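Local coordinates for Alr1585 protein (Nostoc sp., PDB 5C2I), which probably uses a bound haem to reduce hydrogen peroxide and oxidise dyes and other substrates, as a dye-decolorizing peroxidase that assembles into a tetramer, at residues D116-M121 and E126-S131; S146-L151 and E454-P459; D161-V166 and R182-I187. The protein carries 1 engineered substitution. All blocks are in the same frame, centred on the assembly; numbering follows the deposited sequence.

Contact 1 of 3, residues D116-M121 and E126-S131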
loop_
_atom_site.group_PDB
_atom_site.type_symbol
_atom_site.label_atom_id
_atom_site.label_comp_id
_atom_site.label_asym_id
_atom_site.label_seq_id
_atom_site.Cartn_x
_atom_site.Cartn_y
_atom_site.Cartn_z
ATOM N N ASP A 116 -26.617 -28.584 28.662
ATOM C CA ASP A 116 -27.001 -28.709 27.235
ATOM C C ASP A 116 -26.703 -30.095 26.711
ATOM O O ASP A 116 -25.588 -30.610 26.889
ATOM C CB ASP A 116 -26.274 -27.630 26.424
ATOM C CG ASP A 116 -26.575 -27.694 24.946
ATOM O OD1 ASP A 116 -25.874 -28.427 24.230
ATOM O OD2 ASP A 116 -27.534 -27.027 24.523
ATOM N N LYS A 117 -27.680 -30.754 26.071
ATOM C CA LYS A 117 -27.478 -32.183 25.709
ATOM C C LYS A 117 -26.409 -32.415 24.630
ATOM O O LYS A 117 -25.553 -33.301 24.790
ATOM C CB LYS A 117 -28.802 -32.877 25.331
ATOM C CG LYS A 117 -29.770 -33.093 26.467
ATOM C CD LYS A 117 -31.023 -33.807 25.940
ATOM C CE LYS A 117 -31.900 -34.359 27.049
ATOM N NZ LYS A 117 -32.011 -33.417 28.195
ATOM N N PRO A 118 -26.425 -31.636 23.531
ATOM C CA PRO A 118 -25.367 -31.843 22.554
ATOM C C PRO A 118 -23.991 -31.591 23.186
ATOM O O PRO A 118 -23.042 -32.342 22.920
ATOM C CB PRO A 118 -25.692 -30.802 21.478
ATOM C CG PRO A 118 -27.206 -30.735 21.528
ATOM C CD PRO A 118 -27.544 -30.857 22.975
ATOM N N PHE A 119 -23.886 -30.546 23.985
ATOM C CA PHE A 119 -22.601 -30.228 24.665
ATOM C C PHE A 119 -22.122 -31.439 25.471
ATOM O O PHE A 119 -20.960 -31.828 25.363
ATOM C CB PHE A 119 -22.781 -28.988 25.564
ATOM C CG PHE A 119 -21.725 -28.851 26.617
ATOM C CD1 PHE A 119 -20.503 -28.332 26.302
ATOM C CD2 PHE A 119 -21.951 -29.308 27.907
ATOM C CE1 PHE A 119 -19.520 -28.187 27.287
ATOM C CE2 PHE A 119 -20.990 -29.162 28.897
ATOM C CZ PHE A 119 -19.762 -28.623 28.586
ATOM N N ARG A 120 -23.035 -32.071 26.208
ATOM C CA ARG A 120 -22.677 -33.282 26.988
ATOM C C ARG A 120 -22.327 -34.487 26.139
ATOM O O ARG A 120 -21.406 -35.253 26.452
ATOM C CB ARG A 120 -23.775 -33.649 27.922
ATOM C CG ARG A 120 -23.926 -32.640 29.034
ATOM C CD ARG A 120 -24.912 -33.165 30.035
ATOM N NE ARG A 120 -24.822 -32.389 31.234
ATOM C CZ ARG A 120 -25.263 -32.762 32.402
ATOM N NH1 ARG A 120 -25.883 -33.902 32.547
ATOM N NH2 ARG A 120 -25.124 -31.938 33.401
ATOM N N MET A 121 -23.007 -34.636 25.035
ATOM C CA MET A 121 -22.746 -35.762 24.157
ATOM C C MET A 121 -21.383 -35.626 23.461
ATOM O O MET A 121 -20.708 -36.614 23.233
ATOM C CB MET A 121 -23.892 -35.883 23.143
ATOM C CG MET A 121 -25.185 -36.340 23.811
ATOM S SD MET A 121 -26.628 -36.008 22.805
ATOM C CE MET A 121 -26.673 -37.514 21.779
ATOM N N GLU A 126 -22.081 -40.474 18.039
ATOM C CA GLU A 126 -22.621 -41.026 16.798
ATOM C C GLU A 126 -24.027 -40.488 16.465
ATOM O O GLU A 126 -24.336 -40.240 15.298
ATOM C CB GLU A 126 -22.615 -42.585 16.875
ATOM C CG GLU A 126 -23.267 -43.312 15.714
ATOM C CD GLU A 126 -22.607 -43.018 14.374
ATOM O OE1 GLU A 126 -21.465 -42.483 14.345
ATOM O OE2 GLU A 126 -23.260 -43.251 13.336
ATOM N N GLU A 127 -24.851 -40.273 17.482
ATOM C CA GLU A 127 -26.199 -39.747 17.260
ATOM C C GLU A 127 -26.122 -38.302 16.773
ATOM O O GLU A 127 -26.813 -37.909 15.843
ATOM C CB GLU A 127 -27.051 -39.752 18.550
ATOM C CG GLU A 127 -27.459 -41.118 19.055
ATOM C CD GLU A 127 -28.263 -41.035 20.367
ATOM O OE1 GLU A 127 -28.927 -40.003 20.680
ATOM O OE2 GLU A 127 -28.182 -42.001 21.116
ATOM N N ILE A 128 -25.230 -37.526 17.369
ATOM C CA ILE A 128 -24.967 -36.168 16.910
ATOM C C ILE A 128 -24.483 -36.141 15.461
ATOM O O ILE A 128 -25.023 -35.393 14.630
ATOM C CB ILE A 128 -23.907 -35.479 17.800
ATOM C CG1 ILE A 128 -24.477 -35.258 19.209
ATOM C CG2 ILE A 128 -23.411 -34.175 17.170
ATOM C CD1 ILE A 128 -25.535 -34.176 19.311
ATOM N N ARG A 129 -23.468 -36.948 15.152
ATOM C CA ARG A 129 -22.948 -37.044 13.806
ATOM C C ARG A 129 -24.042 -37.378 12.792
ATOM O O ARG A 129 -24.162 -36.704 11.757
ATOM C CB ARG A 129 -21.847 -38.116 13.727
ATOM C CG ARG A 129 -21.137 -38.164 12.390
ATOM C CD ARG A 129 -20.361 -39.466 12.272
ATOM N NE ARG A 129 -21.187 -40.631 12.157
ATOM C CZ ARG A 129 -21.731 -40.989 11.021
ATOM N NH1 ARG A 129 -21.581 -40.243 9.934
ATOM N NH2 ARG A 129 -22.458 -42.110 10.963
ATOM N N SER A 130 -24.808 -38.424 13.079
ATOM C CA SER A 130 -25.907 -38.834 12.236
ATOM C C SER A 130 -26.940 -37.718 12.021
ATOM O O SER A 130 -27.322 -37.442 10.890
ATOM C CB SER A 130 -26.595 -40.060 12.848
ATOM O OG SER A 130 -27.668 -40.444 12.032
ATOM N N SER A 131 -27.351 -37.054 13.098
ATOM C CA SER A 131 -28.301 -35.937 13.017
ATOM C C SER A 131 -27.797 -34.750 12.164
ATOM O O SER A 131 -28.565 -34.150 11.406
ATOM C CB SER A 131 -28.716 -35.494 14.424
ATOM O OG SER A 131 -27.642 -34.791 15.037
#
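Ile-128 and Met-121 bury the most surface where helix 117-121 meets helix 126-132, two short helices of the DyP dimeric alpha+beta barrel domain joined by a four-residue link; the axes of segments 117-121 and 126-131 make an angle of 121°. Ile-128 points its CG1 branch at the first helix. Its terminal CD1 is folded back (chi2 -72°) and ends against Pro-118, 4.0 Å from Pro-118 CB, while Ile-128 CG1 lies 4.0 Å from Met-121 CB. A beta-branched isoleucine suits this place, because one branch can pack between the helices as CG2 meets Tyr-455 of strand 448-458, on which Pro-118 also rests. Pro-118, in the first turn of its helix where its missing N-H costs little, gives a rigid apolar wall.

Met-121 leaves its helix toward the partner and then turns at chi3 (87°), which carries the methyl CE across the Glu-127 side chain at about a right angle. This methyl lies beside both the carboxylate and the root of Glu-127, 3.5 Å from OE1 and 3.9 Å from CB, at the exposed side of the contact.

Asp-116 is the N-cap of the first helix, its OD1 accepting from Phe-119 N at 2.9 Å through the anti lone pair; in the second, Arg-129 grips Glu-126 side-on with NE and NH2.

No hydrogen bond or salt bridge crosses between the two segments. Their contact therefore rests on shape and dispersion, while polar bonds act within each helix or run elsewhere in the fold, as from Ile-393 N to Asp-116 OD2.

Contact 2 of 3, residues S146-L151 and E454-P459; sequences SEIHAL and EYFFAP
Phe-456 packs against Ile-148, Ala-150 and Leu-151 where the two beta-sheets of the DyP-type fold face each other, a fold built from two ferredoxin-like alpha+beta units. Strand 448-458 belongs to one sheet and strand 150-156 to the other; no direct hydrogen bond links the two segments, which meet through side chains, some backbone and one water.

The apolar contacts surround a single ring. Leu-151 CB sits over one face in a CH-pi contact, 4.2 Å from the Phe-456 ring centroid and 23° off the ring normal. Glu-454 CG covers the opposite face toward the rim. Ile-148 arrives at the edge instead: its CG2, anti to the backbone N, reaches to 4.0 Å from Phe-456 CZ. The backbone fills in as well, with Ala-150 C 3.8 Å from Phe-456 CE2. A flat, wide phenyl group suits this place, since it can bridge between sheets while aliphatic groups meet both its face and its edge; Phe-97 and Phe-47 of the N-terminal sheet extend the same apolar layer.

Polar bonds shape the margin. His-149 and Ala-150 both pair with Leu-48, forming a classic beta bulge. His-149 NE2 donates to Glu-147 OE2 at 2.8 Å, in the imidazole plane, and ND1 accepts from Phe-50 N, so both ring nitrogens are engaged and the ring's rotation is fixed. Across the interface, Glu-454 OE1 accepts from its neighbour Tyr-455 N through the anti lone pair and also from Met-123 N. Ile-148 O is met by Ser-99 OG and by a water, whose oxygen lies 2.8 Å from Ile-148 O and 2.8 Å from Glu-454 OE2, donating to both.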
loop_
_atom_site.group_PDB
_atom_site.type_symbol
_atom_site.label_atom_id
_atom_site.label_comp_id
_atom_site.label_asym_id
_atom_site.label_seq_id
_atom_site.Cartn_x
_atom_site.Cartn_y
_atom_site.Cartn_z
ATOM N N SER A 146 -8.418 -36.427 18.799
ATOM C CA SER A 146 -8.083 -36.574 20.221
ATOM C C SER A 146 -9.269 -36.187 21.082
ATOM O O SER A 146 -10.152 -35.478 20.635
ATOM C CB SER A 146 -6.926 -35.649 20.585
ATOM O OG SER A 146 -5.727 -36.103 19.956
ATOM N N GLU A 147 -9.272 -36.649 22.330
ATOM C CA GLU A 147 -10.221 -36.170 23.306
ATOM C C GLU A 147 -9.774 -34.736 23.682
ATOM O O GLU A 147 -8.663 -34.525 24.129
ATOM C CB GLU A 147 -10.249 -37.070 24.545
ATOM C CG GLU A 147 -11.204 -36.563 25.607
ATOM C CD GLU A 147 -11.325 -37.488 26.806
ATOM O OE1 GLU A 147 -11.684 -38.666 26.596
ATOM O OE2 GLU A 147 -11.111 -37.023 27.958
ATOM N N ILE A 148 -10.625 -33.775 23.385
ATOM C CA ILE A 148 -10.320 -32.383 23.627
ATOM C C ILE A 148 -10.996 -31.947 24.919
ATOM O O ILE A 148 -12.195 -32.169 25.102
ATOM C CB ILE A 148 -10.777 -31.540 22.448
ATOM C CG1 ILE A 148 -9.956 -31.920 21.212
ATOM C CG2 ILE A 148 -10.653 -30.053 22.752
ATOM C CD1 ILE A 148 -10.477 -31.280 19.930
ATOM N N HIS A 149 -10.212 -31.333 25.791
ATOM C CA HIS A 149 -10.716 -30.831 27.069
ATOM C C HIS A 149 -11.091 -29.370 27.079
ATOM O O HIS A 149 -11.976 -28.934 27.820
ATOM C CB HIS A 149 -9.686 -31.105 28.177
ATOM C CG HIS A 149 -9.479 -32.563 28.473
ATOM N ND1 HIS A 149 -8.356 -33.048 29.087
ATOM C CD2 HIS A 149 -10.259 -33.647 28.230
ATOM C CE1 HIS A 149 -8.443 -34.358 29.217
ATOM N NE2 HIS A 149 -9.592 -34.745 28.707
ATOM N N ALA A 150 -10.365 -28.576 26.292
ATOM C CA ALA A 150 -10.474 -27.138 26.372
ATOM C C ALA A 150 -9.950 -26.461 25.138
ATOM O O ALA A 150 -9.191 -27.062 24.355
ATOM C CB ALA A 150 -9.725 -26.638 27.607
ATOM N N LEU A 151 -10.362 -25.213 24.960
ATOM C CA LEU A 151 -9.877 -24.374 23.900
ATOM C C LEU A 151 -9.428 -23.058 24.539
ATOM O O LEU A 151 -10.223 -22.380 25.217
ATOM C CB LEU A 151 -10.962 -24.146 22.864
ATOM C CG LEU A 151 -10.727 -23.073 21.760
ATOM C CD1 LEU A 151 -9.491 -23.295 20.899
ATOM C CD2 LEU A 151 -11.968 -22.946 20.875
ATOM N N GLU A 454 -15.737 -29.394 18.046
ATOM C CA GLU A 454 -16.268 -29.793 19.333
ATOM C C GLU A 454 -17.180 -28.736 19.851
ATOM O O GLU A 454 -17.142 -27.566 19.404
ATOM C CB GLU A 454 -15.122 -30.056 20.318
ATOM C CG GLU A 454 -15.481 -30.630 21.672
ATOM C CD GLU A 454 -16.281 -31.923 21.594
ATOM O OE1 GLU A 454 -17.506 -31.843 21.374
ATOM O OE2 GLU A 454 -15.690 -32.996 21.760
ATOM N N TYR A 455 -18.026 -29.157 20.787
ATOM C CA TYR A 455 -18.894 -28.261 21.525
ATOM C C TYR A 455 -18.246 -27.894 22.848
ATOM O O TYR A 455 -17.712 -28.768 23.538
ATOM C CB TYR A 455 -20.171 -28.972 21.870
ATOM C CG TYR A 455 -21.050 -29.459 20.735
ATOM C CD1 TYR A 455 -21.515 -28.601 19.743
ATOM C CD2 TYR A 455 -21.486 -30.786 20.707
ATOM C CE1 TYR A 455 -22.369 -29.051 18.728
ATOM C CE2 TYR A 455 -22.360 -31.228 19.733
ATOM C CZ TYR A 455 -22.802 -30.346 18.752
ATOM O OH TYR A 455 -23.696 -30.812 17.796
ATOM N N PHE A 456 -18.305 -26.626 23.210
ATOM C CA PHE A 456 -17.752 -26.138 24.477
ATOM C C PHE A 456 -18.717 -25.245 25.222
ATOM O O PHE A 456 -19.708 -24.763 24.655
ATOM C CB PHE A 456 -16.493 -25.299 24.240
ATOM C CG PHE A 456 -15.389 -26.003 23.471
ATOM C CD1 PHE A 456 -15.367 -25.971 22.081
ATOM C CD2 PHE A 456 -14.354 -26.605 24.118
ATOM C CE1 PHE A 456 -14.362 -26.603 21.384
ATOM C CE2 PHE A 456 -13.313 -27.207 23.430
ATOM C CZ PHE A 456 -13.338 -27.239 22.047
ATOM N N PHE A 457 -18.387 -24.974 26.489
ATOM C CA PHE A 457 -19.045 -23.929 27.277
ATOM C C PHE A 457 -17.981 -22.901 27.627
ATOM O O PHE A 457 -16.846 -23.268 27.964
ATOM C CB PHE A 457 -19.632 -24.529 28.529
ATOM C CG PHE A 457 -20.467 -23.573 29.328
ATOM C CD1 PHE A 457 -21.655 -23.079 28.824
ATOM C CD2 PHE A 457 -20.068 -23.179 30.568
ATOM C CE1 PHE A 457 -22.426 -22.189 29.547
ATOM C CE2 PHE A 457 -20.860 -22.327 31.352
ATOM C CZ PHE A 457 -22.028 -21.794 30.812
ATOM N N ALA A 458 -18.320 -21.622 27.459
ATOM C CA ALA A 458 -17.523 -20.502 27.949
ATOM C C ALA A 458 -17.964 -20.220 29.376
ATOM O O ALA A 458 -19.020 -19.630 29.575
ATOM C CB ALA A 458 -17.751 -19.274 27.084
ATOM N N PRO A 459 -17.178 -20.648 30.393
ATOM C CA PRO A 459 -17.637 -20.427 31.753
ATOM C C PRO A 459 -17.520 -18.975 32.198
ATOM O O PRO A 459 -16.833 -18.189 31.565
ATOM C CB PRO A 459 -16.713 -21.334 32.596
ATOM C CG PRO A 459 -16.003 -22.200 31.624
ATOM C CD PRO A 459 -15.933 -21.417 30.352
HETATM O O HOH W 1 -14.229 -33.727 24.042
#

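Contact 3 of 3, residues D161-V166 and R182-I187; sequences DLLQIV and REDGFI
Leu-163 lays its CD2 methyl against the edge of the Arg-182 guanidinium, near its plane, 3.4 Å from Arg-182 NH2. The two side chains cross at about a right angle, and the same methyl lies 3.8 Å from Asp-184 OD2. One turn on, Val-166 brings CG1 to 3.8 Å from Arg-182 NH1. Branched aliphatic residues suit this helix face, which borders a charged pair without competing for its hydrogen bonds.

Arg-182 reaches the helix because its chain is extended from CG to NE, with chi1 at 175°. There it grips Asp-184, two residues along the strand, side-on: NE donates to OD1 and NH2 to OD2, the latter bond 2.9 Å long and nearly straight at 174°. Helix 159-176 connects strand 150-156 to strand 177-189, which flank strand 42-50; Val-44 on that middle strand touches both Arg-182 and Asp-184.

The second subunit packs against the same ion pair. Its Asn-167 donates ND2 to Asp-184 OD1, its Leu-163 packs on Asp-184, and its Arg-182 brings NH1 close to NH1 of this Arg-182. Such a meeting of like charges is plausibly eased by the Asp-184 carboxylate, and probably by its counterpart in the other subunit. With NE and NH2 of Arg-182 held by Asp-184, the buried ion pair can sit beside aliphatic carbon, and the helix contributes apolar contact.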
loop_
_atom_site.group_PDB
_atom_site.type_symbol
_atom_site.label_atom_id
_atom_site.label_comp_id
_atom_site.label_asym_id
_atom_site.label_seq_id
_atom_site.Cartn_x
_atom_site.Cartn_y
_atom_site.Cartn_z
ATOM N N ASP A 161 3.343 -9.634 17.719
ATOM C CA ASP A 161 3.147 -9.583 19.162
ATOM C C ASP A 161 2.258 -10.715 19.670
ATOM O O ASP A 161 2.556 -11.310 20.708
ATOM C CB ASP A 161 2.475 -8.263 19.560
ATOM C CG ASP A 161 2.853 -7.842 20.972
ATOM O OD1 ASP A 161 4.060 -7.881 21.349
ATOM O OD2 ASP A 161 1.929 -7.517 21.733
ATOM N N LEU A 162 1.176 -11.001 18.947
ATOM C CA LEU A 162 0.283 -12.091 19.301
ATOM C C LEU A 162 1.078 -13.407 19.423
ATOM O O LEU A 162 0.917 -14.159 20.392
ATOM C CB LEU A 162 -0.810 -12.247 18.275
ATOM C CG LEU A 162 -1.740 -13.455 18.427
ATOM C CD1 LEU A 162 -2.440 -13.479 19.783
ATOM C CD2 LEU A 162 -2.767 -13.538 17.285
ATOM N N LEU A 163 1.950 -13.650 18.445
ATOM C CA LEU A 163 2.745 -14.891 18.431
ATOM C C LEU A 163 3.665 -14.953 19.659
ATOM O O LEU A 163 3.822 -16.033 20.249
ATOM C CB LEU A 163 3.558 -15.022 17.156
ATOM C CG LEU A 163 2.700 -15.078 15.895
ATOM C CD1 LEU A 163 3.582 -14.980 14.656
ATOM C CD2 LEU A 163 1.831 -16.320 15.816
ATOM N N GLN A 164 4.304 -13.832 20.003
ATOM C CA GLN A 164 5.193 -13.801 21.146
ATOM C C GLN A 164 4.453 -14.104 22.446
ATOM O O GLN A 164 4.935 -14.851 23.313
ATOM C CB GLN A 164 5.936 -12.453 21.288
ATOM C CG GLN A 164 6.623 -11.949 20.019
ATOM C CD GLN A 164 7.539 -13.010 19.361
ATOM O OE1 GLN A 164 8.527 -13.434 19.954
ATOM N NE2 GLN A 164 7.238 -13.371 18.121
ATOM N N ILE A 165 3.304 -13.459 22.605
ATOM C CA ILE A 165 2.524 -13.604 23.811
ATOM C C ILE A 165 2.024 -15.045 23.921
ATOM O O ILE A 165 2.095 -15.645 24.977
ATOM C CB ILE A 165 1.337 -12.602 23.825
ATOM C CG1 ILE A 165 1.908 -11.222 24.064
ATOM C CG2 ILE A 165 0.366 -12.961 24.950
ATOM C CD1 ILE A 165 0.930 -10.094 23.805
ATOM N N VAL A 166 1.563 -15.616 22.809
ATOM C CA VAL A 166 1.182 -17.017 22.805
ATOM C C VAL A 166 2.363 -17.933 23.215
ATOM O O VAL A 166 2.187 -18.824 24.037
ATOM C CB VAL A 166 0.609 -17.453 21.456
ATOM C CG1 VAL A 166 0.517 -18.960 21.360
ATOM C CG2 VAL A 166 -0.777 -16.845 21.264
ATOM N N ARG A 182 -3.610 -26.721 16.790
ATOM C CA ARG A 182 -3.538 -25.260 16.729
ATOM C C ARG A 182 -4.096 -24.754 15.402
ATOM O O ARG A 182 -3.822 -25.326 14.341
ATOM C CB ARG A 182 -2.103 -24.772 16.919
ATOM C CG ARG A 182 -1.905 -23.273 16.762
ATOM C CD ARG A 182 -0.488 -22.798 17.093
ATOM N NE ARG A 182 -0.269 -21.407 16.693
ATOM C CZ ARG A 182 0.600 -20.575 17.224
ATOM N NH1 ARG A 182 1.360 -20.918 18.261
ATOM N NH2 ARG A 182 0.687 -19.352 16.722
ATOM N N GLU A 183 -4.808 -23.632 15.475
ATOM C CA GLU A 183 -5.108 -22.817 14.313
ATOM C C GLU A 183 -4.626 -21.378 14.531
ATOM O O GLU A 183 -4.572 -20.876 15.674
ATOM C CB GLU A 183 -6.603 -22.824 14.007
ATOM C CG GLU A 183 -7.206 -24.201 13.674
ATOM C CD GLU A 183 -6.806 -24.753 12.318
ATOM O OE1 GLU A 183 -6.289 -24.014 11.441
ATOM O OE2 GLU A 183 -7.022 -25.985 12.125
ATOM N N ASP A 184 -4.317 -20.714 13.412
ATOM C CA ASP A 184 -4.009 -19.299 13.379
ATOM C C ASP A 184 -5.016 -18.653 12.427
ATOM O O ASP A 184 -4.841 -18.679 11.215
ATOM C CB ASP A 184 -2.583 -19.071 12.880
ATOM C CG ASP A 184 -1.539 -19.403 13.937
ATOM O OD1 ASP A 184 -1.183 -20.611 14.102
ATOM O OD2 ASP A 184 -1.117 -18.453 14.637
ATOM N N GLY A 185 -6.084 -18.136 13.007
ATOM C CA GLY A 185 -7.169 -17.525 12.267
ATOM C C GLY A 185 -6.841 -16.123 11.831
ATOM O O GLY A 185 -6.053 -15.407 12.459
ATOM N N PHE A 186 -7.432 -15.731 10.713
ATOM C CA PHE A 186 -7.247 -14.392 10.178
ATOM C C PHE A 186 -8.508 -13.930 9.458
ATOM O O PHE A 186 -9.411 -14.731 9.174
ATOM C CB PHE A 186 -6.036 -14.334 9.241
ATOM C CG PHE A 186 -6.147 -15.226 8.043
ATOM C CD1 PHE A 186 -6.725 -14.756 6.865
ATOM C CD2 PHE A 186 -5.703 -16.507 8.092
ATOM C CE1 PHE A 186 -6.828 -15.589 5.757
ATOM C CE2 PHE A 186 -5.798 -17.347 6.982
ATOM C CZ PHE A 186 -6.367 -16.876 5.823
ATOM N N ILE A 187 -8.538 -12.651 9.127
ATOM C CA ILE A 187 -9.683 -12.045 8.453
ATOM C C ILE A 187 -9.325 -11.827 7.015
ATOM O O ILE A 187 -8.384 -11.108 6.678
ATOM C CB ILE A 187 -10.066 -10.681 9.091
ATOM C CG1 ILE A 187 -10.338 -10.819 10.583
ATOM C CG2 ILE A 187 -11.263 -10.049 8.390
ATOM C CD1 ILE A 187 -11.452 -11.739 10.999
#

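Overall arrangement
From the N terminus, contact 1 comes first and closes a very short loop, the four-residue link between helices 117-121 and 126-132. Contact 2 opens after it and closes a far longer one, bringing 146-151 to 454-459 across some 300 residues and so joining the N-terminal sheet to the C-terminal one. Contact 3 is nested within that loop, tying helix 159-176 to strand 177-189 at the subunit interface. Contacts 1 and 2 touch: Tyr-455 and Phe-457 of strand 448-458 meet Pro-118, Phe-119 and Ile-128 of contact 1. Contacts 2 and 3 reach the same N-terminal sheet without touching, their centres about 19 Å apart.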